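Long-range contact in transcription regulator PadR N-terminal domain-containing protein (Streptococcus mutans, PDB 3L9F), which probably acts as a PadR-family transcription regulator, binding DNA through a winged-helix N-terminal domain: residues Ile87-Val92 with Asn101-Thr106. Sequence-based numbering, arbitrary orientation.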
loop_
_atom_site.group_PDB
_atom_site.type_symbol
_atom_site.label_atom_id
_atom_site.label_comp_id
_atom_site.label_asym_id
_atom_site.label_seq_id
_atom_site.Cartn_x
_atom_site.Cartn_y
_atom_site.Cartn_z
ATOM N N ILE A 87 11.412 -23.529 3.505
ATOM C CA ILE A 87 10.260 -24.388 3.211
ATOM C C ILE A 87 10.702 -25.552 2.322
ATOM O O ILE A 87 11.756 -25.480 1.683
ATOM C CB ILE A 87 9.130 -23.618 2.490
ATOM C CG1 ILE A 87 9.573 -23.192 1.090
ATOM C CG2 ILE A 87 8.710 -22.394 3.296
ATOM C CD1 ILE A 87 8.539 -22.357 0.352
ATOM N N THR A 88 9.915 -26.626 2.303
ATOM C CA THR A 88 10.135 -27.700 1.342
ATOM C C THR A 88 9.016 -27.693 0.308
ATOM O O THR A 88 7.910 -27.235 0.580
ATOM C CB THR A 88 10.200 -29.093 2.007
ATOM O OG1 THR A 88 8.946 -29.393 2.642
ATOM C CG2 THR A 88 11.316 -29.150 3.029
ATOM N N LYS A 89 9.322 -28.193 -0.879
ATOM C CA LYS A 89 8.329 -28.316 -1.936
ATOM C C LYS A 89 8.222 -29.762 -2.383
ATOM O O LYS A 89 9.229 -30.415 -2.658
ATOM C CB LYS A 89 8.705 -27.447 -3.132
ATOM C CG LYS A 89 7.857 -27.696 -4.377
ATOM C CD LYS A 89 8.365 -26.844 -5.532
ATOM C CE LYS A 89 7.465 -26.959 -6.755
ATOM N NZ LYS A 89 7.930 -26.089 -7.881
ATOM N N GLU A 90 6.991 -30.248 -2.442
ATOM C CA GLU A 90 6.694 -31.596 -2.862
ATOM C C GLU A 90 5.859 -31.488 -4.123
ATOM O O GLU A 90 4.911 -30.719 -4.165
ATOM C CB GLU A 90 5.884 -32.293 -1.766
ATOM C CG GLU A 90 5.212 -33.563 -2.197
ATOM C CD GLU A 90 4.346 -34.179 -1.112
ATOM O OE1 GLU A 90 3.986 -33.493 -0.124
ATOM O OE2 GLU A 90 3.999 -35.361 -1.268
ATOM N N VAL A 91 6.197 -32.255 -5.151
ATOM C CA VAL A 91 5.387 -32.245 -6.369
ATOM C C VAL A 91 4.528 -33.507 -6.404
ATOM O O VAL A 91 5.054 -34.619 -6.455
ATOM C CB VAL A 91 6.260 -32.188 -7.626
ATOM C CG1 VAL A 91 5.399 -32.344 -8.872
ATOM C CG2 VAL A 91 7.035 -30.890 -7.676
ATOM N N VAL A 92 3.212 -33.334 -6.355
ATOM C CA VAL A 92 2.300 -34.471 -6.313
ATOM C C VAL A 92 1.767 -34.728 -7.711
ATOM O O VAL A 92 1.156 -33.849 -8.328
ATOM C CB VAL A 92 1.124 -34.235 -5.327
ATOM C CG1 VAL A 92 0.142 -35.402 -5.367
ATOM C CG2 VAL A 92 1.645 -34.035 -3.904
ATOM N N ASN A 101 1.777 -28.609 -6.373
ATOM C CA ASN A 101 2.911 -28.407 -5.473
ATOM C C ASN A 101 2.469 -28.204 -4.036
ATOM O O ASN A 101 1.645 -27.345 -3.755
ATOM C CB ASN A 101 3.752 -27.227 -5.935
ATOM C CG ASN A 101 4.249 -27.407 -7.348
ATOM O OD1 ASN A 101 4.552 -28.524 -7.765
ATOM N ND2 ASN A 101 4.318 -26.315 -8.100
ATOM N N ILE A 102 2.997 -29.015 -3.132
ATOM C CA ILE A 102 2.671 -28.876 -1.723
ATOM C C ILE A 102 3.878 -28.308 -0.976
ATOM O O ILE A 102 4.980 -28.848 -1.070
ATOM C CB ILE A 102 2.279 -30.238 -1.100
ATOM C CG1 ILE A 102 1.172 -30.914 -1.907
ATOM C CG2 ILE A 102 1.894 -30.071 0.373
ATOM C CD1 ILE A 102 -0.044 -30.070 -2.116
ATOM N N TYR A 103 3.667 -27.225 -0.231
ATOM C CA TYR A 103 4.756 -26.566 0.500
ATOM C C TYR A 103 4.628 -26.748 2.001
ATOM O O TYR A 103 3.520 -26.696 2.543
ATOM C CB TYR A 103 4.781 -25.071 0.165
ATOM C CG TYR A 103 4.944 -24.813 -1.309
ATOM C CD1 TYR A 103 6.209 -24.711 -1.873
ATOM C CD2 TYR A 103 3.841 -24.690 -2.142
ATOM C CE1 TYR A 103 6.377 -24.484 -3.221
ATOM C CE2 TYR A 103 3.998 -24.457 -3.501
ATOM C CZ TYR A 103 5.276 -24.355 -4.035
ATOM O OH TYR A 103 5.454 -24.126 -5.385
ATOM N N ALA A 104 5.762 -26.946 2.670
ATOM C CA ALA A 104 5.765 -27.136 4.109
ATOM C C ALA A 104 6.878 -26.312 4.738
ATOM O O ALA A 104 7.996 -26.287 4.234
ATOM C CB ALA A 104 5.942 -28.615 4.455
ATOM N N ILE A 105 6.580 -25.640 5.838
ATOM C CA ILE A 105 7.619 -24.895 6.539
ATOM C C ILE A 105 8.635 -25.869 7.152
ATOM O O ILE A 105 8.290 -27.009 7.496
ATOM C CB ILE A 105 7.006 -23.994 7.631
ATOM C CG1 ILE A 105 7.967 -22.859 8.008
ATOM C CG2 ILE A 105 6.583 -24.819 8.853
ATOM C CD1 ILE A 105 7.314 -21.762 8.839
ATOM N N THR A 106 9.888 -25.432 7.256
ATOM C CA THR A 106 10.930 -26.213 7.924
ATOM C C THR A 106 11.238 -25.597 9.283
ATOM O O THR A 106 10.766 -24.510 9.596
ATOM C CB THR A 106 12.240 -26.200 7.129
ATOM O OG1 THR A 106 12.776 -24.869 7.134
ATOM C CG2 THR A 106 12.010 -26.642 5.689
HETATM O O HOH W 1 6.778 -30.001 1.123
HETATM O O HOH W 2 7.903 -23.266 -6.217
#
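K89 and Y103 face each other as a non-hydrogen-bonded pair in the antiparallel hairpin formed by strands 87-92 and 100-105, and the lysine runs alongside the tyrosine in the same direction. With its CG anti to the backbone N (chi1 170°) and every later torsion extended, K89 follows the ring out to its hydroxyl. Its CB lies beside the CD1-CE1 side of the ring and CG approaches obliquely, 3.7 Å from Y103 CE1; CD is about equally far from CE1 and OH, alongside that end of the ring; CE then reaches the amide of N101, 3.3 Å from N101 CG. At the tip, K89 NZ makes a weak bond to a water that also sits 2.7 Å from Y103 OH, in the plane of the ring and at its edge. On the same face, I87 brings CD1 to Y103 CD1, and both residues pack on L78 of helix 74-83.

The backbone is laced by two reciprocal pairs of hydrogen bonds, T88 with A104 and E90 with I102. T88 N to A104 O is the shortest at 2.7 Å, and I102 N to E90 O the straightest, with 167° at the hydrogen. The other face carries T88, E90, I102 and A104. Here a second water lies 2.7 Å from T88 OG1 and within bonding distance of I102 O and, weakly, T88 O, with more acceptors in reach than its protons can serve, while V92 CG2 touches I102 CG1 at 3.7 Å. Past the strand end, T106 sets its methyl against T88 CG2; its OG1 bonds G85 O and caps helix 107-118 at G109 N.

The hairpin is the wing expected of a PadR-type winged helix. Backbone bonds fix its register; I87 and Y103 anchor one face on helix 74-83, whereas its K89 and N101 end is polar, ammonium and phenol linked only loosely through water.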